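Local coordinates for T-lymphoma invasion and metastasis-inducing protein 1 (Homo sapiens, PDB 4K2P) that probably acts as a Rac guanine nucleotide exchange factor, its PH and coiled-coil region serving in phosphoinositide binding and in protein-protein interaction linked to Par-3 and tight junctions, at residues L48-S53 with F99-T104; R135-E140 with A200-G205. The protein carries 5 engineered substitutions. One frame throughout, in Å; residues are numbered along the deposited sequence.

Contact 1 of 2, residues L48-S53 with F99-T104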
ATOM      1  N   LEU A  48       3.661   6.636  12.439  1.00 29.11           N
ATOM      2  CA  LEU A  48       5.002   6.234  12.809  1.00 26.58           C
ATOM      3  C   LEU A  48       5.807   7.469  13.169  1.00 28.70           C
ATOM      4  O   LEU A  48       5.974   8.359  12.349  1.00 29.91           O
ATOM      5  CB  LEU A  48       5.696   5.477  11.666  1.00 26.01           C
ATOM      6  CG  LEU A  48       5.204   4.070  11.349  1.00 27.64           C
ATOM      7  CD1 LEU A  48       5.879   3.572  10.077  1.00 28.75           C
ATOM      8  CD2 LEU A  48       5.469   3.128  12.489  1.00 27.98           C
ATOM      9  N   PHE A  49       6.290   7.518  14.404  1.00 29.11           N
ATOM     10  CA  PHE A  49       7.145   8.595  14.881  1.00 29.40           C
ATOM     11  C   PHE A  49       8.595   8.138  14.883  1.00 28.26           C
ATOM     12  O   PHE A  49       8.915   7.048  15.351  1.00 27.23           O
ATOM     13  CB  PHE A  49       6.719   9.029  16.282  1.00 30.01           C
ATOM     14  CG  PHE A  49       5.340   9.606  16.337  1.00 32.32           C
ATOM     15  CD1 PHE A  49       5.129  10.948  16.088  1.00 35.03           C
ATOM     16  CD2 PHE A  49       4.251   8.803  16.620  1.00 35.13           C
ATOM     17  CE1 PHE A  49       3.855  11.489  16.130  1.00 40.13           C
ATOM     18  CE2 PHE A  49       2.968   9.337  16.667  1.00 40.38           C
ATOM     19  CZ  PHE A  49       2.773  10.679  16.417  1.00 42.96           C
ATOM     20  N   PHE A  50       9.468   8.994  14.374  1.00 28.74           N
ATOM     21  CA  PHE A  50      10.882   8.677  14.227  1.00 27.30           C
ATOM     22  C   PHE A  50      11.693   9.547  15.164  1.00 26.88           C
ATOM     23  O   PHE A  50      11.621  10.769  15.089  1.00 29.61           O
ATOM     24  CB  PHE A  50      11.325   8.888  12.778  1.00 28.01           C
ATOM     25  CG  PHE A  50      10.629   7.992  11.796  1.00 29.22           C
ATOM     26  CD1 PHE A  50       9.301   8.179  11.490  1.00 32.62           C
ATOM     27  CD2 PHE A  50      11.313   6.975  11.165  1.00 30.39           C
ATOM     28  CE1 PHE A  50       8.663   7.352  10.586  1.00 34.81           C
ATOM     29  CE2 PHE A  50      10.677   6.147  10.259  1.00 32.43           C
ATOM     30  CZ  PHE A  50       9.354   6.339   9.969  1.00 33.87           C
ATOM     31  N   TYR A  51      12.455   8.903  16.048  1.00 26.47           N
ATOM     32  CA  TYR A  51      13.256   9.581  17.067  1.00 26.88           C
ATOM     33  C   TYR A  51      14.741   9.302  16.837  1.00 26.95           C
ATOM     34  O   TYR A  51      15.108   8.189  16.456  1.00 26.56           O
ATOM     35  CB  TYR A  51      12.887   9.101  18.473  1.00 28.88           C
ATOM     36  CG  TYR A  51      11.449   9.310  18.918  1.00 29.24           C
ATOM     37  CD1 TYR A  51      10.456   8.389  18.595  1.00 28.34           C
ATOM     38  CD2 TYR A  51      11.098  10.393  19.717  1.00 30.93           C
ATOM     39  CE1 TYR A  51       9.148   8.567  19.023  1.00 29.53           C
ATOM     40  CE2 TYR A  51       9.800  10.572  20.148  1.00 31.11           C
ATOM     41  CZ  TYR A  51       8.833   9.657  19.805  1.00 32.55           C
ATOM     42  OH  TYR A  51       7.540   9.840  20.235  1.00 37.87           O
ATOM     43  N   GLU A  52      15.590  10.304  17.046  1.00 34.18           N
ATOM     44  CA  GLU A  52      17.036  10.091  17.066  1.00 37.16           C
ATOM     45  C   GLU A  52      17.554   9.992  18.489  1.00 35.29           C
ATOM     46  O   GLU A  52      17.093  10.707  19.382  1.00 37.04           O
ATOM     47  CB  GLU A  52      17.769  11.218  16.338  1.00 46.10           C
ATOM     48  CG  GLU A  52      17.577  11.207  14.826  1.00 52.13           C
ATOM     49  CD  GLU A  52      18.375  12.295  14.122  1.00 60.13           C
ATOM     50  OE1 GLU A  52      19.063  13.086  14.808  1.00 62.39           O
ATOM     51  OE2 GLU A  52      18.312  12.358  12.875  1.00 63.66           O
ATOM     52  N   SER A  53      18.521   9.107  18.693  1.00 33.42           N
ATOM     53  CA  SER A  53      19.203   8.996  19.979  1.00 35.79           C
ATOM     54  C   SER A  53      20.186  10.141  20.188  1.00 38.95           C
ATOM     55  O   SER A  53      20.893  10.521  19.257  1.00 40.37           O
ATOM     56  CB  SER A  53      19.935   7.657  20.071  1.00 35.70           C
ATOM     57  OG  SER A  53      20.544   7.505  21.332  1.00 36.73           O
ATOM     58  N   PHE A  99       8.596   3.620   1.921  1.00 18.73           N
ATOM     59  CA  PHE A  99       9.741   3.677   2.818  1.00 22.88           C
ATOM     60  C   PHE A  99      10.242   2.267   3.040  1.00 22.05           C
ATOM     61  O   PHE A  99       9.452   1.346   3.158  1.00 22.83           O
ATOM     62  CB  PHE A  99       9.354   4.309   4.165  1.00 24.07           C
ATOM     63  CG  PHE A  99       8.618   5.607   4.035  1.00 26.05           C
ATOM     64  CD1 PHE A  99       7.240   5.619   3.863  1.00 25.46           C
ATOM     65  CD2 PHE A  99       9.292   6.818   4.093  1.00 27.25           C
ATOM     66  CE1 PHE A  99       6.549   6.819   3.737  1.00 26.16           C
ATOM     67  CE2 PHE A  99       8.602   8.018   3.967  1.00 28.15           C
ATOM     68  CZ  PHE A  99       7.229   8.013   3.784  1.00 27.07           C
ATOM     69  N   LEU A 100      11.556   2.095   3.054  1.00 22.64           N
ATOM     70  CA  LEU A 100      12.157   0.828   3.436  1.00 21.68           C
ATOM     71  C   LEU A 100      12.602   0.832   4.900  1.00 19.37           C
ATOM     72  O   LEU A 100      13.092   1.831   5.407  1.00 18.83           O
ATOM     73  CB  LEU A 100      13.350   0.517   2.537  1.00 23.08           C
ATOM     74  CG  LEU A 100      13.028   0.310   1.052  1.00 26.26           C
ATOM     75  CD1 LEU A 100      14.309   0.258   0.267  1.00 27.49           C
ATOM     76  CD2 LEU A 100      12.219  -0.962   0.833  1.00 27.35           C
ATOM     77  N   PHE A 101      12.460  -0.323   5.533  1.00 18.69           N
ATOM     78  CA  PHE A 101      12.837  -0.540   6.918  1.00 19.87           C
ATOM     79  C   PHE A 101      13.613  -1.850   7.017  1.00 22.28           C
ATOM     80  O   PHE A 101      13.250  -2.820   6.356  1.00 23.72           O
ATOM     81  CB  PHE A 101      11.610  -0.617   7.824  1.00 21.34           C
ATOM     82  CG  PHE A 101      10.731   0.590   7.786  1.00 23.08           C
ATOM     83  CD1 PHE A 101      10.946   1.660   8.647  1.00 23.08           C
ATOM     84  CD2 PHE A 101       9.655   0.642   6.923  1.00 23.01           C
ATOM     85  CE1 PHE A 101      10.114   2.765   8.626  1.00 25.07           C
ATOM     86  CE2 PHE A 101       8.818   1.742   6.900  1.00 25.10           C
ATOM     87  CZ  PHE A 101       9.047   2.806   7.752  1.00 24.87           C
ATOM     88  N   GLN A 102      14.670  -1.881   7.827  1.00 21.41           N
ATOM     89  CA  GLN A 102      15.386  -3.121   8.112  1.00 22.33           C
ATOM     90  C   GLN A 102      15.349  -3.412   9.611  1.00 23.93           C
ATOM     91  O   GLN A 102      15.691  -2.553  10.435  1.00 23.44           O
ATOM     92  CB  GLN A 102      16.840  -3.056   7.636  1.00 24.43           C
ATOM     93  CG  GLN A 102      17.604  -4.393   7.789  1.00 27.21           C
ATOM     94  CD  GLN A 102      19.111  -4.252   7.623  1.00 32.17           C
ATOM     95  OE1 GLN A 102      19.679  -3.188   7.864  1.00 32.90           O
ATOM     96  NE2 GLN A 102      19.765  -5.336   7.216  1.00 34.97           N
ATOM     97  N   THR A 103      14.925  -4.627   9.945  1.00 25.21           N
ATOM     98  CA  THR A 103      14.915  -5.114  11.315  1.00 29.06           C
ATOM     99  C   THR A 103      15.909  -6.296  11.450  1.00 28.14           C
ATOM    100  O   THR A 103      16.789  -6.471  10.601  1.00 30.06           O
ATOM    101  CB  THR A 103      13.475  -5.504  11.725  1.00 28.24           C
ATOM    102  OG1 THR A 103      13.422  -5.829  13.120  1.00 27.79           O
ATOM    103  CG2 THR A 103      12.965  -6.667  10.892  1.00 32.42           C
ATOM    104  N   THR A 104      15.772  -7.095  12.508  1.00 27.58           N
ATOM    105  CA  THR A 104      16.832  -7.994  12.962  1.00 26.92           C
ATOM    106  C   THR A 104      16.583  -9.462  12.659  1.00 27.06           C
ATOM    107  O   THR A 104      17.506 -10.265  12.711  1.00 28.66           O
ATOM    108  CB  THR A 104      17.033  -7.867  14.486  1.00 29.28           C
ATOM    109  OG1 THR A 104      15.752  -7.890  15.130  1.00 29.86           O
ATOM    110  CG2 THR A 104      17.737  -6.570  14.830  1.00 27.61           C
TER

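Contact 2 of 2, residues R135-E140 with A200-G205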
ATOM      1  N   ARG A 135     -15.466  -8.178  11.294  1.00 39.13           N
ATOM      2  CA  ARG A 135     -16.669  -8.223  10.473  1.00 42.49           C
ATOM      3  C   ARG A 135     -16.684  -7.116   9.438  1.00 38.94           C
ATOM      4  O   ARG A 135     -17.101  -7.331   8.305  1.00 38.61           O
ATOM      5  CB  ARG A 135     -17.913  -8.138  11.352  1.00 50.59           C
ATOM      6  CG  ARG A 135     -19.222  -7.953  10.592  1.00 56.42           C
ATOM      7  CD  ARG A 135     -20.394  -8.099  11.544  1.00 64.10           C
ATOM      8  NE  ARG A 135     -20.365  -9.404  12.198  1.00 66.63           N
ATOM      9  CZ  ARG A 135     -20.926 -10.506  11.703  1.00 69.59           C
ATOM     10  NH1 ARG A 135     -21.615 -10.465  10.568  1.00 70.45           N
ATOM     11  NH2 ARG A 135     -20.831 -11.649  12.363  1.00 72.17           N
ATOM     12  N   LEU A 136     -16.224  -5.931   9.823  1.00 38.50           N
ATOM     13  CA  LEU A 136     -16.212  -4.810   8.900  1.00 37.03           C
ATOM     14  C   LEU A 136     -15.263  -5.082   7.741  1.00 34.00           C
ATOM     15  O   LEU A 136     -15.586  -4.770   6.599  1.00 32.17           O
ATOM     16  CB  LEU A 136     -15.810  -3.515   9.609  1.00 38.63           C
ATOM     17  CG  LEU A 136     -15.581  -2.332   8.659  1.00 37.06           C
ATOM     18  CD1 LEU A 136     -16.866  -1.940   7.939  1.00 39.04           C
ATOM     19  CD2 LEU A 136     -15.016  -1.149   9.419  1.00 39.84           C
ATOM     20  N   LEU A 137     -14.102  -5.662   8.032  1.00 31.66           N
ATOM     21  CA  LEU A 137     -13.113  -5.944   6.994  1.00 29.46           C
ATOM     22  C   LEU A 137     -13.665  -6.925   5.968  1.00 30.59           C
ATOM     23  O   LEU A 137     -13.506  -6.725   4.768  1.00 30.09           O
ATOM     24  CB  LEU A 137     -11.828  -6.511   7.600  1.00 27.82           C
ATOM     25  CG  LEU A 137     -10.929  -5.556   8.379  1.00 29.00           C
ATOM     26  CD1 LEU A 137      -9.724  -6.318   8.906  1.00 27.98           C
ATOM     27  CD2 LEU A 137     -10.492  -4.369   7.533  1.00 29.74           C
ATOM     28  N   LYS A 138     -14.313  -7.983   6.443  1.00 33.29           N
ATOM     29  CA  LYS A 138     -14.904  -8.973   5.551  1.00 34.99           C
ATOM     30  C   LYS A 138     -16.017  -8.357   4.716  1.00 37.60           C
ATOM     31  O   LYS A 138     -16.210  -8.732   3.564  1.00 41.23           O
ATOM     32  CB  LYS A 138     -15.436 -10.162   6.338  1.00 36.85           C
ATOM     33  CG  LYS A 138     -14.337 -10.994   6.968  1.00 36.36           C
ATOM     34  CD  LYS A 138     -14.909 -12.108   7.813  1.00 44.15           C
ATOM     35  CE  LYS A 138     -13.804 -12.880   8.511  1.00 49.44           C
ATOM     36  NZ  LYS A 138     -14.349 -13.825   9.522  1.00 56.13           N
ATOM     37  N   SER A 139     -16.751  -7.425   5.309  1.00 37.78           N
ATOM     38  CA  SER A 139     -17.839  -6.759   4.616  1.00 38.84           C
ATOM     39  C   SER A 139     -17.314  -5.885   3.480  1.00 33.77           C
ATOM     40  O   SER A 139     -17.876  -5.875   2.386  1.00 31.66           O
ATOM     41  CB  SER A 139     -18.649  -5.914   5.597  1.00 48.68           C
ATOM     42  OG  SER A 139     -19.595  -5.119   4.906  1.00 55.80           O
ATOM     43  N   GLU A 140     -16.227  -5.167   3.749  1.00 30.91           N
ATOM     44  CA  GLU A 140     -15.618  -4.274   2.769  1.00 30.80           C
ATOM     45  C   GLU A 140     -14.999  -5.089   1.643  1.00 33.45           C
ATOM     46  O   GLU A 140     -14.929  -4.649   0.490  1.00 34.18           O
ATOM     47  CB  GLU A 140     -14.563  -3.392   3.435  1.00 30.14           C
ATOM     48  CG  GLU A 140     -15.141  -2.331   4.350  1.00 37.54           C
ATOM     49  CD  GLU A 140     -15.972  -1.301   3.604  1.00 47.07           C
ATOM     50  OE1 GLU A 140     -15.433  -0.643   2.693  1.00 46.03           O
ATOM     51  OE2 GLU A 140     -17.166  -1.149   3.933  1.00 55.81           O
ATOM     52  N   ALA A 200      -5.750 -10.603   7.392  1.00 36.57           N
ATOM     53  CA  ALA A 200      -4.798 -11.673   7.659  1.00 40.11           C
ATOM     54  C   ALA A 200      -4.006 -11.363   8.922  1.00 40.74           C
ATOM     55  O   ALA A 200      -3.716 -12.247   9.728  1.00 42.17           O
ATOM     56  CB  ALA A 200      -3.870 -11.860   6.479  1.00 40.67           C
ATOM     57  N   SER A 201      -3.676 -10.091   9.094  1.00 38.07           N
ATOM     58  CA  SER A 201      -2.881  -9.661  10.226  1.00 40.32           C
ATOM     59  C   SER A 201      -3.660  -9.820  11.530  1.00 38.97           C
ATOM     60  O   SER A 201      -3.076 -10.142  12.559  1.00 39.88           O
ATOM     61  CB  SER A 201      -2.419  -8.216  10.026  1.00 44.72           C
ATOM     62  OG  SER A 201      -1.391  -8.157   9.042  1.00 46.40           O
ATOM     63  N   LEU A 202      -4.971  -9.585  11.501  1.00 38.91           N
ATOM     64  CA  LEU A 202      -5.788  -9.808  12.688  1.00 45.37           C
ATOM     65  C   LEU A 202      -6.010 -11.297  12.969  1.00 48.68           C
ATOM     66  O   LEU A 202      -6.042 -11.705  14.123  1.00 50.70           O
ATOM     67  CB  LEU A 202      -7.141  -9.109  12.563  1.00 50.71           C
ATOM     68  CG  LEU A 202      -7.181  -7.580  12.624  1.00 52.55           C
ATOM     69  CD1 LEU A 202      -8.618  -7.111  12.490  1.00 57.10           C
ATOM     70  CD2 LEU A 202      -6.574  -7.047  13.912  1.00 53.34           C
ATOM     71  N   GLN A 203      -6.143 -12.111  11.922  1.00 49.66           N
ATOM     72  CA  GLN A 203      -6.441 -13.534  12.099  1.00 56.76           C
ATOM     73  C   GLN A 203      -5.190 -14.407  12.182  1.00 57.65           C
ATOM     74  O   GLN A 203      -5.285 -15.630  12.295  1.00 62.79           O
ATOM     75  CB  GLN A 203      -7.311 -14.045  10.955  1.00 58.75           C
ATOM     76  CG  GLN A 203      -8.702 -13.455  10.901  1.00 61.85           C
ATOM     77  CD  GLN A 203      -9.455 -13.915   9.678  1.00 63.13           C
ATOM     78  OE1 GLN A 203      -8.857 -14.153   8.628  1.00 60.90           O
ATOM     79  NE2 GLN A 203     -10.768 -14.060   9.806  1.00 66.95           N
ATOM     80  N   GLY A 204      -4.021 -13.781  12.130  1.00 54.39           N
ATOM     81  CA  GLY A 204      -2.773 -14.516  12.144  1.00 55.20           C
ATOM     82  C   GLY A 204      -2.567 -15.410  10.931  1.00 59.39           C
ATOM     83  O   GLY A 204      -1.727 -16.309  10.965  1.00 61.16           O
ATOM     84  N   GLY A 205      -3.320 -15.170   9.860  1.00 62.21           N
ATOM     85  CA  GLY A 205      -3.205 -15.970   8.648  1.00 65.54           C
ATOM     86  C   GLY A 205      -2.125 -15.444   7.718  1.00 63.67           C
ATOM     87  O   GLY A 205      -1.479 -14.443   8.017  1.00 62.51           O
TER

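Contact 1 of 2, residues L48-S53 with F99-T104
Phe50 and Phe101 meet ring edge to ring edge in the buried interior, with CE2 of Phe50 3.8 Å from CE1 of Phe101. Each atom lies near the plane of the other ring. The planes are only about 20° apart, so the two discs lie almost flat beside each other and neither stacks on the other, although the side chains as a whole cross at about a right angle. CZ of Phe50 also comes within 3.9 Å of Phe101 CE1. With CG of Phe101 anti to its carbonyl carbon (chi1 -58°), the ring points toward the facing strand.

The second apolar touch is aliphatic on aromatic. Leu48, two residues along from Phe50 and pointing to the same side, comes from the direction opposite to Phe101, its CD1 methyl meeting the Phe101 ring obliquely, 4.0 Å from CZ. One aromatic ring thus meets two neighbours of the facing strand, and an alanine in place of Phe101 would probably open a gap in the core and leave the ring edge of Phe50 and the methyl of Leu48 without their partner.

No hydrogen bond joins the segments; the nearest CA atoms, of Leu48 and Phe99, are 11.3 Å apart. The backbone of 48-51 bonds instead to strands 37-44 and 67-70. Around the contact, Phe101 also meets the ring of Phe89 and the side chains of Val16 and Leu91, while Phe50 meets His67. Such side-chain packing between strands of two facing sheets is characteristic of the PH-domain beta-sandwich.

Contact 2 of 2, residues R135-E140 with A200-G205
Leu137 and Leu202 touch through single methyls, CD1 of each lying 3.8 Å from the other, with the two side chains crossing at about a right angle. Both carry CG anti to the carbonyl carbon (chi1 near -70° in both), which sends the branch toward the opposing helix. Beside this apolar touch, on the more exposed side, the extended chain of Lys138 brings CE to 3.5 Å from NE2 of Gln203. NZ of Lys138 stands 3.6 Å from the same NE2; an ammonium and an amide nitrogen are both donors, and the two side chains pack without a hydrogen bond.

The next shell holds these groups in place. Leu137 also rests on Phe195, Tyr198 and Leu199, and Lys138 lies on Leu199 as well, so both residues follow the preceding turns of the opposing helix. Leu202 has further contacts with Thr133 and Leu134, the latter also touched by Gln203. Just beyond, the chain turns away at Gly204, whose positive phi (64°) goes with a bond of 3.0 Å from Gly205 N to Ala200 O, the six-to-one pattern found in Schellman motifs.

The contact therefore joins the first turns of helix 133-161 to the last of helix 168-203, at the end of an antiparallel helical pair remote from its connecting turn. Helix 106-128 adjoins both partners, meeting Leu136 through Val124 and His128, and Leu202 through Ser118.

Overall arrangement
The two contacts follow one another along the chain, contact 1 closing before contact 2 opens. Their centres lie 26 Å apart and their nearest atoms about 14 Å, so neither touches the other. Contact 1 belongs to the PH domain and links strands 47-51 and 98-102; contact 2 belongs to the helical coiled-coil part and links helices 133-161 and 168-203. Helix 106-128 connects the two regions: it begins soon after residues 99-104, and its side chains reach both segments of contact 2. The two contacts thus lie in different parts of the fold, the sandwich core and the helical pair, with helix 106-128 between them in sequence and packed against the pair.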